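Local structure of argonaute protein (Marinitoga piezophila, 5I4A) at residues A[270-275]-A[288-293]; A[283-288]-A[327-332]; A[293-298]-A[334-339]; A[435-440]-A[603-608]. The protein acts as an RNA-guided endonuclease, using short 5'-hydroxyl RNA guides to bind complementary DNA or RNA targets and direct their cleavage. All coordinates share one frame; numbering follows the deposited sequence.

How the contacts relate
Contacts 1, 2 and 3 form one continuous group, because contacts 1 and 2 share Ser288 and contacts 1 and 3 share Glu293. Their centres lie close together: about 10 Å from contact 1 to contact 2 and about 12 Å from contact 2 to contact 3. Helix 325-333 of contact 2 runs into the 334-339 segment of contact 3. Contact 4, in the PIWI domain, has its centre about 15 Å from that of contact 1, and the two meet through Ile270 with Lys435 and Tyr271 with Arg607. All four lie away from the inferred catalytic residues, with nearest atoms about 9 to 12 Å from the bound nucleic acid.

Contact 1 of 4, residues A[270-275]-A[288-293]; sequences IYKFKN and SFYKNE
The Tyr290 ring receives Phe273 O at its edge and in its plane, with Tyr290 CD1 3.7 Å from that oxygen. Lys272 O approaches the same ring obliquely and comes to 3.7 Å from Tyr290 CB. Farther along that side of the ring, the bent Lys272 chain brings its NZ to 3.9 Å from CE1 of Tyr290. The tyrosine takes this place because its CG is anti to the backbone N (chi1 180°), which carries the ring alongside the carbonyls of Lys272 and Phe273. If an alanine stood at Tyr290, both oxygens would probably be left without the ring beside them, and Lys272 NZ without its CE1 neighbour. Around Phe273, Ser288 O also approaches obliquely and is closest to Phe273 CB, at 3.2 Å; the phenyl ring itself leads on to Val284 and Tyr287 of helix 284-287. Tyr290 and Lys291 together face Lys430, a classic beta bulge in linker L2, and Tyr290 also touches Ile433 of strand 433-434. One hydrogen bond joins the two segments: Lys274 N donates to Ser288 O over 3.2 Å, almost straight at 169°, with the donor 46° above the carbonyl plane. Ser288, just past the helix, has positive phi. Beside this bond, Lys274 CB packs 3.0 Å from Phe289 O, and the aliphatic chain runs on past the same oxygen before its ammonium end leads away.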
loop_
_atom_site.group_PDB
_atom_site.type_symbol
_atom_site.label_atom_id
_atom_site.label_comp_id
_atom_site.label_asym_id
_atom_site.label_seq_id
_atom_site.Cartn_x
_atom_site.Cartn_y
_atom_site.Cartn_z
ATOM N N ILE A 270 15.787 17.812 -6.016
ATOM C CA ILE A 270 16.545 18.781 -5.233
ATOM C C ILE A 270 15.577 19.514 -4.317
ATOM O O ILE A 270 14.549 20.032 -4.774
ATOM C CB ILE A 270 17.299 19.773 -6.135
ATOM C CG1 ILE A 270 18.252 19.034 -7.075
ATOM C CG2 ILE A 270 18.066 20.783 -5.290
ATOM C CD1 ILE A 270 19.437 18.401 -6.379
ATOM N N TYR A 271 15.907 19.560 -3.030
ATOM C CA TYR A 271 15.113 20.285 -2.048
ATOM C C TYR A 271 15.642 21.706 -1.900
ATOM O O TYR A 271 16.853 21.923 -1.812
ATOM C CB TYR A 271 15.149 19.574 -0.694
ATOM C CG TYR A 271 14.581 18.169 -0.690
ATOM C CD1 TYR A 271 15.350 17.085 -1.096
ATOM C CD2 TYR A 271 13.282 17.927 -0.260
ATOM C CE1 TYR A 271 14.838 15.802 -1.085
ATOM C CE2 TYR A 271 12.761 16.646 -0.245
ATOM C CZ TYR A 271 13.543 15.588 -0.660
ATOM O OH TYR A 271 13.027 14.313 -0.645
ATOM N N LYS A 272 14.725 22.674 -1.876
ATOM C CA LYS A 272 15.063 24.079 -1.660
ATOM C C LYS A 272 14.742 24.449 -0.216
ATOM O O LYS A 272 13.571 24.491 0.174
ATOM C CB LYS A 272 14.304 24.989 -2.626
ATOM C CG LYS A 272 14.974 25.192 -3.976
ATOM C CD LYS A 272 14.225 26.231 -4.807
ATOM C CE LYS A 272 14.826 27.627 -4.660
ATOM N NZ LYS A 272 14.891 28.089 -3.245
ATOM N N PHE A 273 15.775 24.726 0.568
ATOM C CA PHE A 273 15.621 25.212 1.928
ATOM C C PHE A 273 15.812 26.730 1.938
ATOM O O PHE A 273 15.841 27.380 0.888
ATOM C CB PHE A 273 16.600 24.478 2.846
ATOM C CG PHE A 273 16.498 22.980 2.758
ATOM C CD1 PHE A 273 15.377 22.321 3.238
ATOM C CD2 PHE A 273 17.518 22.232 2.191
ATOM C CE1 PHE A 273 15.273 20.943 3.151
ATOM C CE2 PHE A 273 17.423 20.853 2.106
ATOM C CZ PHE A 273 16.298 20.207 2.587
ATOM N N LYS A 274 15.942 27.315 3.132
ATOM C CA LYS A 274 16.077 28.766 3.211
ATOM C C LYS A 274 17.449 29.225 2.728
ATOM O O LYS A 274 17.552 30.152 1.918
ATOM C CB LYS A 274 15.827 29.252 4.638
ATOM C CG LYS A 274 16.024 30.754 4.827
ATOM C CD LYS A 274 15.183 31.298 5.971
ATOM C CE LYS A 274 15.810 32.545 6.581
ATOM N NZ LYS A 274 16.914 32.193 7.520
ATOM N N ASN A 275 18.516 28.591 3.213
ATOM C CA ASN A 275 19.867 29.069 2.951
ATOM C C ASN A 275 20.689 28.091 2.116
ATOM O O ASN A 275 21.920 28.186 2.095
ATOM C CB ASN A 275 20.574 29.373 4.271
ATOM C CG ASN A 275 19.747 30.260 5.182
ATOM O OD1 ASN A 275 19.205 31.281 4.753
ATOM N ND2 ASN A 275 19.631 29.864 6.444
ATOM N N SER A 288 17.952 25.295 7.094
ATOM C CA SER A 288 16.749 25.790 7.757
ATOM C C SER A 288 15.498 25.619 6.901
ATOM O O SER A 288 15.595 25.407 5.687
ATOM C CB SER A 288 16.928 27.259 8.159
ATOM O OG SER A 288 15.914 27.671 9.064
ATOM N N PHE A 289 14.324 25.685 7.535
ATOM C CA PHE A 289 13.060 25.644 6.807
ATOM C C PHE A 289 13.046 26.697 5.708
ATOM O O PHE A 289 13.510 27.822 5.904
ATOM C CB PHE A 289 11.876 25.900 7.746
ATOM C CG PHE A 289 11.323 24.667 8.408
ATOM C CD1 PHE A 289 12.080 23.512 8.528
ATOM C CD2 PHE A 289 10.031 24.668 8.910
ATOM C CE1 PHE A 289 11.557 22.385 9.141
ATOM C CE2 PHE A 289 9.502 23.546 9.521
ATOM C CZ PHE A 289 10.265 22.403 9.636
ATOM N N TYR A 290 12.501 26.323 4.548
ATOM C CA TYR A 290 12.266 27.294 3.484
ATOM C C TYR A 290 11.492 28.501 4.007
ATOM O O TYR A 290 11.808 29.649 3.674
ATOM C CB TYR A 290 11.512 26.625 2.335
ATOM C CG TYR A 290 11.197 27.531 1.164
ATOM C CD1 TYR A 290 12.203 27.980 0.317
ATOM C CD2 TYR A 290 9.890 27.918 0.894
ATOM C CE1 TYR A 290 11.918 28.801 -0.758
ATOM C CE2 TYR A 290 9.594 28.738 -0.181
ATOM C CZ TYR A 290 10.613 29.176 -1.002
ATOM O OH TYR A 290 10.327 29.993 -2.072
ATOM N N LYS A 291 10.491 28.258 4.845
ATOM C CA LYS A 291 9.708 29.317 5.464
ATOM C C LYS A 291 9.416 28.931 6.903
ATOM O O LYS A 291 8.880 27.848 7.161
ATOM C CB LYS A 291 8.400 29.554 4.704
ATOM C CG LYS A 291 7.528 30.653 5.284
ATOM C CD LYS A 291 6.065 30.380 4.981
ATOM C CE LYS A 291 5.300 31.658 4.689
ATOM N NZ LYS A 291 4.898 31.728 3.256
ATOM N N ASN A 292 9.780 29.808 7.834
ATOM C CA ASN A 292 9.454 29.601 9.239
ATOM C C ASN A 292 9.238 30.952 9.909
ATOM O O ASN A 292 8.203 31.593 9.692
ATOM C CB ASN A 292 10.556 28.803 9.942
ATOM C CG ASN A 292 10.078 28.158 11.236
ATOM O OD1 ASN A 292 9.245 28.715 11.951
ATOM N ND2 ASN A 292 10.607 26.977 11.539
ATOM N N GLU A 293 10.215 31.398 10.704
ATOM C CA GLU A 293 10.106 32.629 11.492
ATOM C C GLU A 293 8.898 32.591 12.422
ATOM O O GLU A 293 8.347 33.633 12.787
ATOM C CB GLU A 293 10.049 33.880 10.603
ATOM C CG GLU A 293 11.119 33.960 9.520
ATOM C CD GLU A 293 10.657 33.374 8.198
ATOM O OE1 GLU A 293 11.249 32.368 7.756
ATOM O OE2 GLU A 293 9.697 33.918 7.606
#

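Contact 2 of 4, residues A[283-288]-A[327-332]; sequences DVFKYS and YRAAAE
Glu332 O is met by a bridging water and by a C-H group of Ser288. Water 1 donates to it over 2.7 Å and also donates to Phe285 O over 3.0 Å, so both protons of this water are spent in bridging the carbonyls of two helices. Ser288 CA comes to 3.1 Å from Glu332 O as a CA-H...O contact, bent to 132° at the hydrogen. The chain thus passes close beside the other helix where it leaves helical geometry. The side chains meet next to this polar seam. Glu332, extended beyond CG, lays its CB 3.5 Å from Phe285 O and carries OE2 to 3.5 Å from Phe285 CB. The carboxylate stands steeply, at 79°, to the plane of the Phe285 ring, and OE2 meets CB and the near corner of the ring obliquely. With CG anti to its carbonyl carbon (chi1 -65°), Phe285 projects its ring past the glutamate, and CE1 reaches the Ala329 methyl, CB, at 4.2 Å. Phe285 also makes a cation-pi contact with Lys416 and touches Leu333. The contact joins linker L2 to the Mid domain: short helix 284-287 lies against the last turns of helix 325-333, while helix 412-424 packs on Val284 through Tyr420 and on Ala329 and Ala330 through Val419.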
loop_
_atom_site.group_PDB
_atom_site.type_symbol
_atom_site.label_atom_id
_atom_site.label_comp_id
_atom_site.label_asym_id
_atom_site.label_seq_id
_atom_site.Cartn_x
_atom_site.Cartn_y
_atom_site.Cartn_z
ATOM N N ASP A 283 19.478 17.602 5.093
ATOM C CA ASP A 283 20.152 18.896 5.055
ATOM C C ASP A 283 19.247 20.053 5.439
ATOM O O ASP A 283 19.718 21.189 5.470
ATOM C CB ASP A 283 20.736 19.153 3.658
ATOM C CG ASP A 283 22.097 18.540 3.485
ATOM O OD1 ASP A 283 22.705 18.161 4.516
ATOM O OD2 ASP A 283 22.566 18.451 2.328
ATOM N N VAL A 284 17.974 19.792 5.733
ATOM C CA VAL A 284 17.099 20.842 6.246
ATOM C C VAL A 284 17.679 21.455 7.514
ATOM O O VAL A 284 17.473 22.644 7.790
ATOM C CB VAL A 284 15.670 20.288 6.475
ATOM C CG1 VAL A 284 15.652 19.278 7.619
ATOM C CG2 VAL A 284 14.666 21.417 6.709
ATOM N N PHE A 285 18.418 20.668 8.300
ATOM C CA PHE A 285 19.069 21.181 9.499
ATOM C C PHE A 285 20.315 21.998 9.194
ATOM O O PHE A 285 20.807 22.702 10.083
ATOM C CB PHE A 285 19.428 20.029 10.440
ATOM C CG PHE A 285 18.237 19.296 10.982
ATOM C CD1 PHE A 285 17.479 19.841 12.007
ATOM C CD2 PHE A 285 17.873 18.064 10.468
ATOM C CE1 PHE A 285 16.380 19.170 12.509
ATOM C CE2 PHE A 285 16.776 17.389 10.968
ATOM C CZ PHE A 285 16.028 17.944 11.990
ATOM N N LYS A 286 20.841 21.916 7.972
ATOM C CA LYS A 286 21.939 22.780 7.552
ATOM C C LYS A 286 21.456 24.136 7.059
ATOM O O LYS A 286 22.105 25.153 7.319
ATOM C CB LYS A 286 22.754 22.117 6.435
ATOM C CG LYS A 286 23.753 21.069 6.886
ATOM C CD LYS A 286 24.642 20.664 5.722
ATOM C CE LYS A 286 25.495 19.456 6.059
ATOM N NZ LYS A 286 26.016 18.815 4.818
ATOM N N TYR A 287 20.326 24.169 6.353
ATOM C CA TYR A 287 19.908 25.355 5.615
ATOM C C TYR A 287 18.541 25.873 6.041
ATOM O O TYR A 287 18.017 26.792 5.397
ATOM C CB TYR A 287 19.923 25.058 4.113
ATOM C CG TYR A 287 21.217 24.428 3.647
ATOM C CD1 TYR A 287 22.384 25.177 3.561
ATOM C CD2 TYR A 287 21.272 23.084 3.295
ATOM C CE1 TYR A 287 23.572 24.607 3.137
ATOM C CE2 TYR A 287 22.457 22.504 2.869
ATOM C CZ TYR A 287 23.604 23.272 2.793
ATOM O OH TYR A 287 24.787 22.707 2.371
ATOM N N SER A 288 17.952 25.295 7.094
ATOM C CA SER A 288 16.749 25.790 7.757
ATOM C C SER A 288 15.498 25.619 6.901
ATOM O O SER A 288 15.595 25.407 5.687
ATOM C CB SER A 288 16.928 27.259 8.159
ATOM O OG SER A 288 15.914 27.671 9.064
ATOM N N TYR A 327 16.698 22.372 21.430
ATOM C CA TYR A 327 16.727 23.796 21.109
ATOM C C TYR A 327 17.593 24.083 19.889
ATOM O O TYR A 327 17.295 25.004 19.124
ATOM C CB TYR A 327 17.230 24.604 22.305
ATOM C CG TYR A 327 16.252 24.676 23.454
ATOM C CD1 TYR A 327 15.242 25.630 23.473
ATOM C CD2 TYR A 327 16.342 23.794 24.524
ATOM C CE1 TYR A 327 14.346 25.700 24.523
ATOM C CE2 TYR A 327 15.451 23.858 25.578
ATOM C CZ TYR A 327 14.455 24.814 25.572
ATOM O OH TYR A 327 13.565 24.885 26.620
ATOM N N ARG A 328 18.671 23.324 19.698
ATOM C CA ARG A 328 19.488 23.510 18.503
ATOM C C ARG A 328 18.729 23.083 17.254
ATOM O O ARG A 328 18.849 23.720 16.203
ATOM C CB ARG A 328 20.802 22.738 18.631
ATOM C CG ARG A 328 21.680 23.202 19.788
ATOM C CD ARG A 328 23.129 22.764 19.616
ATOM N NE ARG A 328 23.262 21.325 19.423
ATOM C CZ ARG A 328 23.282 20.439 20.413
ATOM N NH1 ARG A 328 23.170 20.845 21.669
ATOM N NH2 ARG A 328 23.410 19.147 20.145
ATOM N N ALA A 329 17.934 22.014 17.355
ATOM C CA ALA A 329 17.120 21.586 16.221
ATOM C C ALA A 329 16.102 22.654 15.842
ATOM O O ALA A 329 15.908 22.946 14.656
ATOM C CB ALA A 329 16.418 20.269 16.543
ATOM N N ALA A 330 15.443 23.255 16.836
ATOM C CA ALA A 330 14.455 24.289 16.546
ATOM C C ALA A 330 15.113 25.532 15.961
ATOM O O ALA A 330 14.561 26.168 15.057
ATOM C CB ALA A 330 13.672 24.637 17.812
ATOM N N ALA A 331 16.292 25.897 16.469
ATOM C CA ALA A 331 17.037 27.005 15.882
ATOM C C ALA A 331 17.476 26.675 14.460
ATOM O O ALA A 331 17.318 27.490 13.543
ATOM C CB ALA A 331 18.241 27.349 16.758
ATOM N N GLU A 332 18.018 25.471 14.257
ATOM C CA GLU A 332 18.475 25.075 12.927
ATOM C C GLU A 332 17.336 25.056 11.920
ATOM O O GLU A 332 17.548 25.347 10.739
ATOM C CB GLU A 332 19.147 23.702 12.989
ATOM C CG GLU A 332 20.559 23.725 13.557
ATOM C CD GLU A 332 21.068 22.343 13.923
ATOM O OE1 GLU A 332 22.067 22.257 14.669
ATOM O OE2 GLU A 332 20.470 21.341 13.473
HETATM O O HOH W 1 20.186 25.586 10.000
HETATM O O HOH W 2 17.758 28.708 11.522
#

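Contact 3 of 4, residues A[293-298]-A[334-339]; sequences EQPLKA and GFSKVE
Phe335 meets the 293-298 segment along its CB-CG-CD1-CE1 edge, with CG anti to the carbonyl carbon (chi1 -71°), which swings the ring to Gln294 O and Leu296 CB. Its CB lies 3.6 Å from Gln294 O, CG is 4.0 Å from both Gln294 O and Leu296 CB, and CD1 comes to 3.4 Å from that oxygen, which sits at the ring edge and in plane. Leu296 CB lies over one face, offset toward the rim, 3.7 Å from CD1 of Phe335 and 4.1 Å from CE1; this is a CH-pi contact. The CD2 side of the ring turns to Ala330; Val419 also touches the side chain. The strands beside it run parallel, their axes 14° apart, with helix 325-333 among the elements between them in sequence, a beta-alpha-beta crossover in the parallel sheet of this Rossmann-like domain. Gly334 ends that helix in a Schellman motif. Leu296 N donates to Lys337 O over 2.8 Å, and its O accepts from Glu339 N over 2.8 Å. Leu296 and Val338 point to the sheet face that helices 325-333 and 412-424 cover. On the other face Lys297 and Glu339 lie side by side, while the lysine ammonium makes its salt bridge to Asp371.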
loop_
_atom_site.group_PDB
_atom_site.type_symbol
_atom_site.label_atom_id
_atom_site.label_comp_id
_atom_site.label_asym_id
_atom_site.label_seq_id
_atom_site.Cartn_x
_atom_site.Cartn_y
_atom_site.Cartn_z
ATOM N N GLU A 293 10.215 31.398 10.704
ATOM C CA GLU A 293 10.106 32.629 11.492
ATOM C C GLU A 293 8.898 32.591 12.422
ATOM O O GLU A 293 8.347 33.633 12.787
ATOM C CB GLU A 293 10.049 33.880 10.603
ATOM C CG GLU A 293 11.119 33.960 9.520
ATOM C CD GLU A 293 10.657 33.374 8.198
ATOM O OE1 GLU A 293 11.249 32.368 7.756
ATOM O OE2 GLU A 293 9.697 33.918 7.606
ATOM N N GLN A 294 8.475 31.387 12.808
ATOM C CA GLN A 294 7.316 31.172 13.656
ATOM C C GLN A 294 7.748 30.670 15.029
ATOM O O GLN A 294 8.796 30.029 15.161
ATOM C CB GLN A 294 6.354 30.152 13.031
ATOM C CG GLN A 294 5.952 30.466 11.597
ATOM C CD GLN A 294 5.083 31.706 11.490
ATOM O OE1 GLN A 294 5.344 32.602 10.684
ATOM N NE2 GLN A 294 4.037 31.759 12.304
ATOM N N PRO A 295 6.971 30.951 16.073
ATOM C CA PRO A 295 7.300 30.407 17.393
ATOM C C PRO A 295 6.878 28.951 17.513
ATOM O O PRO A 295 5.861 28.525 16.959
ATOM C CB PRO A 295 6.497 31.298 18.348
ATOM C CG PRO A 295 5.316 31.723 17.538
ATOM C CD PRO A 295 5.809 31.856 16.118
ATOM N N LEU A 296 7.688 28.184 18.237
ATOM C CA LEU A 296 7.361 26.813 18.609
ATOM C C LEU A 296 6.890 26.826 20.058
ATOM O O LEU A 296 7.688 27.046 20.975
ATOM C CB LEU A 296 8.566 25.894 18.425
ATOM C CG LEU A 296 8.359 24.423 18.801
ATOM C CD1 LEU A 296 7.227 23.812 17.990
ATOM C CD2 LEU A 296 9.646 23.633 18.612
ATOM N N LYS A 297 5.594 26.608 20.258
ATOM C CA LYS A 297 4.977 26.626 21.577
ATOM C C LYS A 297 4.511 25.222 21.938
ATOM O O LYS A 297 4.036 24.478 21.075
ATOM C CB LYS A 297 3.801 27.609 21.613
ATOM C CG LYS A 297 4.214 29.058 21.361
ATOM C CD LYS A 297 3.019 29.998 21.337
ATOM C CE LYS A 297 2.105 29.703 20.160
ATOM N NZ LYS A 297 1.016 30.711 20.032
ATOM N N ALA A 298 4.649 24.858 23.214
ATOM C CA ALA A 298 4.368 23.484 23.605
ATOM C C ALA A 298 4.029 23.400 25.086
ATOM O O ALA A 298 4.437 24.248 25.883
ATOM C CB ALA A 298 5.560 22.572 23.287
ATOM N N GLY A 334 14.745 27.058 11.972
ATOM C CA GLY A 334 14.280 28.404 11.719
ATOM C C GLY A 334 13.151 28.906 12.593
ATOM O O GLY A 334 12.507 29.897 12.224
ATOM N N PHE A 335 12.885 28.263 13.728
ATOM C CA PHE A 335 11.867 28.767 14.640
ATOM C C PHE A 335 12.354 30.049 15.305
ATOM O O PHE A 335 13.500 30.136 15.752
ATOM C CB PHE A 335 11.524 27.721 15.702
ATOM C CG PHE A 335 10.762 26.542 15.173
ATOM C CD1 PHE A 335 9.416 26.651 14.869
ATOM C CD2 PHE A 335 11.387 25.320 14.991
ATOM C CE1 PHE A 335 8.709 25.568 14.384
ATOM C CE2 PHE A 335 10.687 24.234 14.505
ATOM C CZ PHE A 335 9.345 24.359 14.202
ATOM N N SER A 336 11.475 31.053 15.355
ATOM C CA SER A 336 11.832 32.311 16.004
ATOM C C SER A 336 12.176 32.090 17.471
ATOM O O SER A 336 13.149 32.657 17.981
ATOM C CB SER A 336 10.693 33.321 15.862
ATOM O OG SER A 336 9.523 32.876 16.525
ATOM N N LYS A 337 11.406 31.250 18.158
ATOM C CA LYS A 337 11.691 30.953 19.554
ATOM C C LYS A 337 10.946 29.694 19.974
ATOM O O LYS A 337 10.014 29.238 19.304
ATOM C CB LYS A 337 11.310 32.126 20.461
ATOM C CG LYS A 337 9.831 32.415 20.431
ATOM C CD LYS A 337 9.465 33.620 21.275
ATOM C CE LYS A 337 8.017 33.580 21.637
ATOM N NZ LYS A 337 7.584 34.868 22.259
ATOM N N VAL A 338 11.383 29.138 21.102
ATOM C CA VAL A 338 10.739 27.998 21.742
ATOM C C VAL A 338 10.134 28.483 23.050
ATOM O O VAL A 338 10.816 29.134 23.852
ATOM C CB VAL A 338 11.732 26.849 21.983
ATOM C CG1 VAL A 338 11.021 25.645 22.590
ATOM C CG2 VAL A 338 12.425 26.469 20.684
ATOM N N GLU A 339 8.859 28.172 23.264
ATOM C CA GLU A 339 8.133 28.674 24.422
ATOM C C GLU A 339 7.275 27.559 24.996
ATOM O O GLU A 339 6.418 27.008 24.300
ATOM C CB GLU A 339 7.267 29.877 24.047
ATOM C CG GLU A 339 6.435 30.423 25.190
ATOM C CD GLU A 339 5.638 31.647 24.791
ATOM O OE1 GLU A 339 5.058 32.299 25.685
ATOM O OE2 GLU A 339 5.596 31.961 23.583
#

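Contact 4 of 4, residues A[435-440]-A[603-608]; sequences KKMEDK and YLLTRV
Met437 and Leu604 overlap with their side chains running antiparallel, and this overlap is the dense part of the contact. Met437 SD lies 3.8 Å from Leu604 CD1 and also touches Leu604 CB. The same methyl, CD1 of Leu604, is approached by Lys436 CB at 3.7 Å, so two consecutive residues of the 435-440 segment cover one leucine branch. Met437 CG packs on Val608 CG1 at 4.2 Å. Beyond it the chain folds, bent at chi2 and chi3 (-64° and -67°), which sets SD against the leucine and turns CE toward Leu605 CD2 at the longer 4.4 Å. CG, SD and CE together make these contacts, and a serine in place of Met437, lacking all three, would probably leave a gap against Leu604, Leu605 and Val608. The other side of 435-440 is polar and more exposed. Lys436 sends its amine away from the leucine, where its bonds to Asn268 O and Glu600 are both weak. Lys440 NZ turns back on its own segment: it donates to Lys436 O over 2.7 Å, at 177° to the carbonyl, and makes a salt bridge with Asp439 OD1 at 2.8 Å. These bonds lie beside the type I beta turn from Met437 to Lys440, in which Lys440 N donates to Met437 O over 3.0 Å. The contact belongs to the RNase H fold of the PIWI domain: the last part of helix 595-605 and the residues after it pack on the turn that leads into strand 443-452, a strand of the central mixed sheet that carries Asp449, inferred to be an active-site residue.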
loop_
_atom_site.group_PDB
_atom_site.type_symbol
_atom_site.label_atom_id
_atom_site.label_comp_id
_atom_site.label_asym_id
_atom_site.label_seq_id
_atom_site.Cartn_x
_atom_site.Cartn_y
_atom_site.Cartn_z
ATOM N N LYS A 435 12.515 22.055 -6.134
ATOM C CA LYS A 435 13.020 22.954 -7.166
ATOM C C LYS A 435 12.217 22.822 -8.455
ATOM O O LYS A 435 11.887 23.825 -9.098
ATOM C CB LYS A 435 14.499 22.669 -7.420
ATOM C CG LYS A 435 15.272 23.842 -7.984
ATOM C CD LYS A 435 16.717 23.463 -8.265
ATOM C CE LYS A 435 17.532 24.688 -8.640
ATOM N NZ LYS A 435 16.778 25.557 -9.583
ATOM N N LYS A 436 11.874 21.590 -8.835
ATOM C CA LYS A 436 11.130 21.345 -10.063
ATOM C C LYS A 436 9.632 21.576 -9.913
ATOM O O LYS A 436 8.927 21.633 -10.928
ATOM C CB LYS A 436 11.388 19.917 -10.548
ATOM C CG LYS A 436 12.822 19.681 -10.992
ATOM C CD LYS A 436 13.053 18.249 -11.448
ATOM C CE LYS A 436 14.400 18.120 -12.153
ATOM N NZ LYS A 436 14.687 16.719 -12.576
ATOM N N MET A 437 9.129 21.708 -8.686
ATOM C CA MET A 437 7.720 22.000 -8.457
ATOM C C MET A 437 7.432 23.484 -8.273
ATOM O O MET A 437 6.258 23.858 -8.163
ATOM C CB MET A 437 7.210 21.235 -7.228
ATOM C CG MET A 437 7.149 19.727 -7.408
ATOM S SD MET A 437 5.980 19.228 -8.686
ATOM C CE MET A 437 4.424 19.699 -7.936
ATOM N N GLU A 438 8.461 24.334 -8.249
ATOM C CA GLU A 438 8.254 25.744 -7.927
ATOM C C GLU A 438 7.343 26.437 -8.935
ATOM O O GLU A 438 6.687 27.427 -8.596
ATOM C CB GLU A 438 9.608 26.453 -7.836
ATOM C CG GLU A 438 9.532 27.893 -7.350
ATOM C CD GLU A 438 10.849 28.396 -6.783
ATOM O OE1 GLU A 438 11.810 27.602 -6.727
ATOM O OE2 GLU A 438 10.922 29.582 -6.391
ATOM N N ASP A 439 7.255 25.940 -10.164
ATOM C CA ASP A 439 6.412 26.591 -11.156
ATOM C C ASP A 439 5.157 25.790 -11.471
ATOM O O ASP A 439 4.605 25.928 -12.567
ATOM C CB ASP A 439 7.220 26.842 -12.442
ATOM C CG ASP A 439 7.749 25.549 -13.096
ATOM O OD1 ASP A 439 7.844 24.508 -12.427
ATOM O OD2 ASP A 439 8.074 25.565 -14.299
ATOM N N LYS A 440 4.693 24.959 -10.535
ATOM C CA LYS A 440 3.533 24.098 -10.754
ATOM C C LYS A 440 2.326 24.499 -9.908
ATOM O O LYS A 440 1.465 23.660 -9.634
ATOM C CB LYS A 440 3.887 22.632 -10.485
ATOM C CG LYS A 440 5.085 22.116 -11.267
ATOM C CD LYS A 440 4.892 22.314 -12.759
ATOM C CE LYS A 440 5.932 21.546 -13.556
ATOM N NZ LYS A 440 7.325 21.875 -13.145
ATOM N N TYR A 603 5.866 11.635 -9.713
ATOM C CA TYR A 603 6.998 11.188 -8.909
ATOM C C TYR A 603 7.432 12.263 -7.921
ATOM O O TYR A 603 7.713 11.966 -6.754
ATOM C CB TYR A 603 8.165 10.789 -9.810
ATOM C CG TYR A 603 9.361 10.279 -9.041
ATOM C CD1 TYR A 603 9.385 8.983 -8.542
ATOM C CD2 TYR A 603 10.459 11.091 -8.806
ATOM C CE1 TYR A 603 10.471 8.511 -7.835
ATOM C CE2 TYR A 603 11.552 10.627 -8.099
ATOM C CZ TYR A 603 11.553 9.336 -7.618
ATOM O OH TYR A 603 12.633 8.862 -6.913
ATOM N N LEU A 604 7.501 13.518 -8.371
ATOM C CA LEU A 604 7.858 14.606 -7.465
ATOM C C LEU A 604 6.854 14.730 -6.328
ATOM O O LEU A 604 7.221 15.141 -5.222
ATOM C CB LEU A 604 7.954 15.927 -8.231
ATOM C CG LEU A 604 9.079 16.080 -9.260
ATOM C CD1 LEU A 604 8.803 17.254 -10.178
ATOM C CD2 LEU A 604 10.430 16.245 -8.578
ATOM N N LEU A 605 5.593 14.363 -6.573
ATOM C CA LEU A 605 4.591 14.402 -5.512
ATOM C C LEU A 605 4.943 13.476 -4.353
ATOM O O LEU A 605 4.478 13.694 -3.228
ATOM C CB LEU A 605 3.216 14.038 -6.067
ATOM C CG LEU A 605 2.497 15.147 -6.840
ATOM C CD1 LEU A 605 1.164 14.644 -7.363
ATOM C CD2 LEU A 605 2.310 16.364 -5.946
ATOM N N THR A 606 5.743 12.437 -4.599
ATOM C CA THR A 606 6.180 11.575 -3.506
ATOM C C THR A 606 7.172 12.266 -2.575
ATOM O O THR A 606 7.502 11.707 -1.524
ATOM C CB THR A 606 6.810 10.288 -4.052
ATOM O OG1 THR A 606 8.144 10.558 -4.504
ATOM C CG2 THR A 606 5.988 9.736 -5.214
ATOM N N ARG A 607 7.648 13.460 -2.931
ATOM C CA ARG A 607 8.641 14.168 -2.140
ATOM C C ARG A 607 8.221 15.572 -1.730
ATOM O O ARG A 607 9.010 16.262 -1.078
ATOM C CB ARG A 607 9.969 14.265 -2.905
ATOM C CG ARG A 607 10.562 12.932 -3.324
ATOM C CD ARG A 607 11.126 12.161 -2.136
ATOM N NE ARG A 607 11.975 11.064 -2.584
ATOM C CZ ARG A 607 13.271 11.190 -2.852
ATOM N NH1 ARG A 607 13.869 12.366 -2.705
ATOM N NH2 ARG A 607 13.970 10.140 -3.267
ATOM N N VAL A 608 7.017 16.025 -2.096
ATOM C CA VAL A 608 6.592 17.372 -1.729
ATOM C C VAL A 608 6.364 17.521 -0.234
ATOM O O VAL A 608 6.142 18.639 0.243
ATOM C CB VAL A 608 5.312 17.784 -2.486
ATOM C CG1 VAL A 608 5.568 17.807 -3.979
ATOM C CG2 VAL A 608 4.167 16.850 -2.144
#